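Local structure of acetyltransferase, GNAT family (Colwellia psychrerythraea, 3IWG) at residues Gly47-Asn51 / Lys52-Gly56; Ala105-Asn108 / Tyr109-Leu112. The protein probably transfers acyl groups, most likely acetyl, as expected of a member of the GNAT acetyltransferase family. All coordinates share one frame; numbering follows the deposited sequence.

Contact 1 of 2, residues Gly47-Asn51 / Lys52-Gly56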
ATOM      1  N   GLY A  47     -23.354   7.992 -13.158  1.00 23.15           N
ATOM      2  CA  GLY A  47     -23.362   8.431 -14.529  1.00 23.63           C
ATOM      3  C   GLY A  47     -24.680   9.096 -14.846  1.00 24.48           C
ATOM      4  O   GLY A  47     -25.729   8.827 -14.223  1.00 22.82           O
ATOM      5  N   PHE A  48     -24.572   9.994 -15.817  1.00 26.19           N
ATOM      6  CA  PHE A  48     -25.650  10.807 -16.269  1.00 27.81           C
ATOM      7  C   PHE A  48     -25.915  10.362 -17.709  1.00 29.60           C
ATOM      8  O   PHE A  48     -25.028  10.363 -18.581  1.00 29.02           O
ATOM      9  CB  PHE A  48     -25.260  12.284 -16.221  1.00 28.06           C
ATOM     10  CG  PHE A  48     -24.800  12.775 -14.858  1.00 27.67           C
ATOM     11  CD1 PHE A  48     -25.489  12.429 -13.697  1.00 29.46           C
ATOM     12  CD2 PHE A  48     -23.711  13.635 -14.743  1.00 26.22           C
ATOM     13  CE1 PHE A  48     -25.078  12.900 -12.438  1.00 26.94           C
ATOM     14  CE2 PHE A  48     -23.312  14.116 -13.494  1.00 27.69           C
ATOM     15  CZ  PHE A  48     -24.003  13.747 -12.347  1.00 26.36           C
ATOM     16  N   TYR A  49     -27.155   9.967 -17.939  1.00 31.74           N
ATOM     17  CA  TYR A  49     -27.538   9.280 -19.150  1.00 33.09           C
ATOM     18  C   TYR A  49     -28.625  10.077 -19.819  1.00 35.02           C
ATOM     19  O   TYR A  49     -29.695  10.325 -19.245  1.00 34.78           O
ATOM     20  CB  TYR A  49     -28.032   7.880 -18.833  1.00 32.93           C
ATOM     21  CG  TYR A  49     -26.947   6.929 -18.414  1.00 32.45           C
ATOM     22  CD1 TYR A  49     -26.476   6.910 -17.104  1.00 33.02           C
ATOM     23  CD2 TYR A  49     -26.383   6.046 -19.323  1.00 33.11           C
ATOM     24  CE1 TYR A  49     -25.470   6.019 -16.713  1.00 33.74           C
ATOM     25  CE2 TYR A  49     -25.388   5.151 -18.943  1.00 33.42           C
ATOM     26  CZ  TYR A  49     -24.943   5.142 -17.638  1.00 33.53           C
ATOM     27  OH  TYR A  49     -23.984   4.245 -17.257  1.00 35.45           O
ATOM     28  N   VAL A  50     -28.285  10.538 -21.012  1.00 37.58           N
ATOM     29  CA  VAL A  50     -29.242  11.054 -21.952  1.00 39.58           C
ATOM     30  C   VAL A  50     -29.485   9.900 -22.940  1.00 41.38           C
ATOM     31  O   VAL A  50     -28.566   9.405 -23.652  1.00 41.08           O
ATOM     32  CB  VAL A  50     -28.740  12.352 -22.629  1.00 39.64           C
ATOM     33  CG1 VAL A  50     -29.008  12.331 -24.129  1.00 40.42           C
ATOM     34  CG2 VAL A  50     -29.378  13.582 -21.952  1.00 40.29           C
ATOM     35  N   ASN A  51     -30.726   9.417 -22.885  1.00 43.14           N
ATOM     36  CA  ASN A  51     -31.259   8.508 -23.876  1.00 44.03           C
ATOM     37  C   ASN A  51     -30.426   7.247 -23.990  1.00 44.28           C
ATOM     38  O   ASN A  51     -30.337   6.652 -25.051  1.00 44.43           O
ATOM     39  CB  ASN A  51     -31.352   9.246 -25.219  1.00 44.54           C
ATOM     40  CG  ASN A  51     -32.457   8.699 -26.110  1.00 45.50           C
ATOM     41  OD1 ASN A  51     -33.259   9.457 -26.665  1.00 46.28           O
ATOM     42  ND2 ASN A  51     -32.510   7.373 -26.242  1.00 47.32           N
ATOM     43  N   LYS A  52     -29.823   6.852 -22.873  1.00 44.94           N
ATOM     44  CA  LYS A  52     -28.980   5.655 -22.779  1.00 45.07           C
ATOM     45  C   LYS A  52     -27.582   5.826 -23.397  1.00 44.75           C
ATOM     46  O   LYS A  52     -26.865   4.831 -23.630  1.00 45.06           O
ATOM     47  CB  LYS A  52     -29.707   4.416 -23.333  1.00 45.57           C
ATOM     48  CG  LYS A  52     -29.607   3.180 -22.410  1.00 46.49           C
ATOM     49  CD  LYS A  52     -30.735   2.150 -22.678  1.00 46.82           C
ATOM     50  CE  LYS A  52     -31.103   1.375 -21.403  1.00 47.40           C
ATOM     51  NZ  LYS A  52     -31.326  -0.085 -21.646  1.00 46.64           N
ATOM     52  N   ASN A  53     -27.183   7.081 -23.629  1.00 43.95           N
ATOM     53  CA  ASN A  53     -25.755   7.393 -23.787  1.00 43.17           C
ATOM     54  C   ASN A  53     -25.172   8.112 -22.555  1.00 41.33           C
ATOM     55  O   ASN A  53     -25.714   9.114 -22.070  1.00 41.37           O
ATOM     56  CB  ASN A  53     -25.464   8.202 -25.075  1.00 43.50           C
ATOM     57  CG  ASN A  53     -23.939   8.352 -25.346  1.00 44.85           C
ATOM     58  OD1 ASN A  53     -23.486   9.389 -25.841  1.00 45.94           O
ATOM     59  ND2 ASN A  53     -23.149   7.320 -24.973  1.00 44.89           N
ATOM     60  N   LEU A  54     -24.049   7.599 -22.082  1.00 39.11           N
ATOM     61  CA  LEU A  54     -23.340   8.159 -20.940  1.00 37.58           C
ATOM     62  C   LEU A  54     -22.638   9.492 -21.261  1.00 36.60           C
ATOM     63  O   LEU A  54     -21.548   9.491 -21.814  1.00 36.47           O
ATOM     64  CB  LEU A  54     -22.304   7.142 -20.488  1.00 37.32           C
ATOM     65  CG  LEU A  54     -21.475   7.445 -19.248  1.00 36.19           C
ATOM     66  CD1 LEU A  54     -22.414   7.743 -18.077  1.00 32.73           C
ATOM     67  CD2 LEU A  54     -20.544   6.225 -19.000  1.00 34.11           C
ATOM     68  N   VAL A  55     -23.242  10.617 -20.879  1.00 35.31           N
ATOM     69  CA  VAL A  55     -22.727  11.959 -21.246  1.00 34.18           C
ATOM     70  C   VAL A  55     -22.153  12.804 -20.085  1.00 33.13           C
ATOM     71  O   VAL A  55     -21.763  13.981 -20.274  1.00 33.31           O
ATOM     72  CB  VAL A  55     -23.832  12.748 -21.951  1.00 34.20           C
ATOM     73  CG1 VAL A  55     -24.385  11.910 -23.115  1.00 35.23           C
ATOM     74  CG2 VAL A  55     -24.940  13.126 -20.974  1.00 33.51           C
ATOM     75  N   GLY A  56     -22.109  12.212 -18.891  1.00 31.40           N
ATOM     76  CA  GLY A  56     -21.446  12.823 -17.746  1.00 29.99           C
ATOM     77  C   GLY A  56     -21.416  11.935 -16.521  1.00 28.74           C
ATOM     78  O   GLY A  56     -21.991  10.847 -16.529  1.00 28.03           O
TER
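Lys-52 follows Asn-51 at the tip of a tight hairpin, and its backbone carbonyl carbon lies at the edge of the Tyr-49 ring, near the ring plane. Both tip residues have positive phi, 58° for Asn-51 and 76° for Lys-52, as a type I' turn from Val-50 to Asn-53 demands; asparagine accepts such a backbone more readily than most residues. Asn-53 closes the turn: its N donates to Val-50 O at 2.7 Å, from above the carbonyl plane, and its O receives Val-50 N at 3.1 Å. That same Asn-53 O also takes a CA-H...O contact from Tyr-49 CA.

Leu-54 and Tyr-49 form a non-hydrogen-bonded pair, their side chains on the same face of the sheet. Leu-54 lays CD1 over one face of the Tyr-49 ring because its chi1 of -176° turns CG away from the backbone N; this CH-pi contact is 3.9 Å from the ring centroid and displaced toward the rim, and the nearest ring atom is Tyr-49 CZ, 3.7 Å from Leu-54 CD1. Lys-8 adds a cation-pi contact to the ring. Losing the ring to an alanine at Tyr-49 is likely to leave Leu-54 CD1 without its aromatic partner and Lys-8 without its cation-pi mate.

The hairpin, with its two-residue loop, joins strands 44-50 and 53-60 in the N-terminal GNAT domain, and a classic beta bulge interrupts its pairing where Val-55 and Gly-56 both face Phe-48. Val-55 N donates to Phe-48 O at 2.9 Å, nearly along the C=O axis, whereas Gly-56 N reaches that oxygen only weakly. Gly-56 O in turn accepts Phe-48 N at 2.8 Å. Gly-56 suits this place because a beta carbon would sit tightly against Phe-48 CD2, which already lies 3.4 Å from Gly-56 C.

Contact 2 of 2, residues Ala105-Asn108 / Tyr109-Leu112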
ATOM      1  N   ALA A 105      -9.739  25.425  -9.875  1.00 24.67           N
ATOM      2  CA  ALA A 105      -9.247  25.061 -11.196  1.00 23.63           C
ATOM      3  C   ALA A 105     -10.260  24.212 -11.918  1.00 23.92           C
ATOM      4  O   ALA A 105     -10.019  23.827 -13.095  1.00 22.12           O
ATOM      5  CB  ALA A 105      -7.910  24.277 -11.089  1.00 24.07           C
ATOM      6  N   GLU A 106     -11.371  23.867 -11.244  1.00 23.93           N
ATOM      7  CA  GLU A 106     -12.452  23.151 -11.957  1.00 24.43           C
ATOM      8  C   GLU A 106     -13.672  24.075 -12.125  1.00 24.01           C
ATOM      9  O   GLU A 106     -14.570  24.145 -11.276  1.00 23.37           O
ATOM     10  CB  GLU A 106     -12.807  21.825 -11.263  1.00 25.13           C
ATOM     11  CG  GLU A 106     -11.586  20.919 -10.899  1.00 25.49           C
ATOM     12  CD  GLU A 106     -11.718  20.268  -9.519  1.00 29.45           C
ATOM     13  OE1 GLU A 106     -12.434  19.253  -9.413  1.00 29.94           O
ATOM     14  OE2 GLU A 106     -11.093  20.777  -8.546  1.00 32.85           O
ATOM     15  N   LEU A 107     -13.686  24.795 -13.246  1.00 23.63           N
ATOM     16  CA  LEU A 107     -14.483  26.025 -13.343  1.00 22.96           C
ATOM     17  C   LEU A 107     -15.943  25.680 -13.368  1.00 22.49           C
ATOM     18  O   LEU A 107     -16.720  26.228 -12.602  1.00 22.89           O
ATOM     19  CB  LEU A 107     -14.067  26.837 -14.576  1.00 23.77           C
ATOM     20  CG  LEU A 107     -12.667  27.488 -14.565  1.00 22.56           C
ATOM     21  CD1 LEU A 107     -12.319  28.168 -15.919  1.00 19.55           C
ATOM     22  CD2 LEU A 107     -12.506  28.451 -13.404  1.00 20.15           C
ATOM     23  N   ASN A 108     -16.315  24.734 -14.221  1.00 21.86           N
ATOM     24  CA  ASN A 108     -17.715  24.353 -14.343  1.00 21.91           C
ATOM     25  C   ASN A 108     -18.286  23.759 -13.078  1.00 21.81           C
ATOM     26  O   ASN A 108     -19.386  24.061 -12.682  1.00 22.35           O
ATOM     27  CB  ASN A 108     -17.922  23.413 -15.514  1.00 21.71           C
ATOM     28  CG  ASN A 108     -18.018  24.148 -16.847  1.00 22.50           C
ATOM     29  OD1 ASN A 108     -17.261  23.876 -17.779  1.00 26.56           O
ATOM     30  ND2 ASN A 108     -18.976  25.048 -16.955  1.00 23.16           N
ATOM     31  N   TYR A 109     -17.523  22.918 -12.414  1.00 22.57           N
ATOM     32  CA  TYR A 109     -18.025  22.225 -11.224  1.00 21.55           C
ATOM     33  C   TYR A 109     -18.103  23.255 -10.126  1.00 20.69           C
ATOM     34  O   TYR A 109     -19.089  23.334  -9.386  1.00 20.26           O
ATOM     35  CB  TYR A 109     -17.076  21.033 -10.945  1.00 22.17           C
ATOM     36  CG  TYR A 109     -17.155  20.299  -9.622  1.00 22.38           C
ATOM     37  CD1 TYR A 109     -18.314  20.240  -8.885  1.00 21.55           C
ATOM     38  CD2 TYR A 109     -16.040  19.619  -9.136  1.00 22.13           C
ATOM     39  CE1 TYR A 109     -18.374  19.530  -7.693  1.00 23.40           C
ATOM     40  CE2 TYR A 109     -16.091  18.930  -7.942  1.00 23.56           C
ATOM     41  CZ  TYR A 109     -17.255  18.885  -7.222  1.00 24.54           C
ATOM     42  OH  TYR A 109     -17.294  18.234  -5.994  1.00 24.18           O
ATOM     43  N   GLN A 110     -17.086  24.093 -10.042  1.00 21.25           N
ATOM     44  CA  GLN A 110     -17.071  25.177  -9.023  1.00 22.90           C
ATOM     45  C   GLN A 110     -18.276  26.110  -9.164  1.00 23.43           C
ATOM     46  O   GLN A 110     -18.918  26.484  -8.161  1.00 22.90           O
ATOM     47  CB  GLN A 110     -15.777  26.004  -9.118  1.00 23.45           C
ATOM     48  CG  GLN A 110     -15.712  27.161  -8.151  1.00 23.81           C
ATOM     49  CD  GLN A 110     -14.441  28.016  -8.282  1.00 25.07           C
ATOM     50  OE1 GLN A 110     -13.656  28.105  -7.330  1.00 29.25           O
ATOM     51  NE2 GLN A 110     -14.227  28.623  -9.450  1.00 21.05           N
ATOM     52  N   ALA A 111     -18.582  26.483 -10.405  1.00 23.65           N
ATOM     53  CA  ALA A 111     -19.657  27.416 -10.631  1.00 24.65           C
ATOM     54  C   ALA A 111     -20.894  26.898  -9.973  1.00 24.99           C
ATOM     55  O   ALA A 111     -21.610  27.642  -9.289  1.00 25.46           O
ATOM     56  CB  ALA A 111     -19.909  27.628 -12.128  1.00 25.18           C
ATOM     57  N   LEU A 112     -21.138  25.604 -10.169  1.00 24.56           N
ATOM     58  CA  LEU A 112     -22.403  25.033  -9.754  1.00 24.03           C
ATOM     59  C   LEU A 112     -22.442  24.944  -8.270  1.00 23.16           C
ATOM     60  O   LEU A 112     -23.501  25.132  -7.684  1.00 23.43           O
ATOM     61  CB  LEU A 112     -22.639  23.672 -10.420  1.00 24.37           C
ATOM     62  CG  LEU A 112     -22.695  23.795 -11.944  1.00 24.92           C
ATOM     63  CD1 LEU A 112     -22.677  22.412 -12.682  1.00 27.79           C
ATOM     64  CD2 LEU A 112     -23.939  24.588 -12.305  1.00 25.41           C
TER
HETATM   65  O   HOH W   1     -16.408  28.719 -11.449  1.00 19.90           O
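Tyr-109 has CG anti to the backbone N (chi1 167°), while Glu-106, three residues earlier, sets CG beside its own N (chi1 -48°) and bends at chi2; the two side chains thus run side by side and point the same way. Glu-106 OE1 comes to the ring edge, in the ring plane, 3.6 Å from Tyr-109 CD2, with the carboxylate and ring planes 69° apart. This approach would be consistent with attraction to the slightly positive rim of the ring. The other carboxylate oxygen, OE2, is hydrogen-bonded to Ser-103 OG, which is likely to limit the rotation of this buried acid.

Glu-106 occupies the N-cap position of helix 107-116, in the N-terminal GNAT domain, and its main-chain O opens the i to i+4 pattern by accepting Gln-110 N at 2.8 Å. Leu-107 O next receives Ala-111 N at 2.9 Å, and a weaker bond of 3.4 Å joins Leu-112 N to Asn-108 O. Gln-110 has an extended side chain long enough to share a water with the preceding turn: the water donates to Leu-107 O at 2.8 Å and accepts from Gln-110 NE2 at 3.0 Å. Leu-107 O is consequently gripped twice, by the backbone N-H of Ala-111 and by the water. Ala-111 CB, placed by the helical backbone, lies 3.5 Å from that same Leu-107 O.

Toward the protein interior, Tyr-109 and Leu-112 both meet Phe-83 of helix 76-87 and Tyr-69 of strand 65-71. An aromatic ring and a branched aliphatic chain suit this buried side, whereas the polar Asn-108 lies on the exposed side of the helix.

Overall arrangement
From the N terminus, the chain first closes contact 1, the turn at residues 50-53 that sends strand 44-50 back as strand 53-60. It then runs through strand 65-71, helix 76-87 and strand 99-103 before contact 2 opens helix 107-116. The two are in series, neither nested nor crossed, with centres about 20 Å apart and nearest atoms about 8 Å apart. Elements lying between them in the chain connect them in space: strand 65-71, through Tyr-69, and helix 76-87 both lie against the hairpin of contact 1, at Phe-48, and against the helix of contact 2.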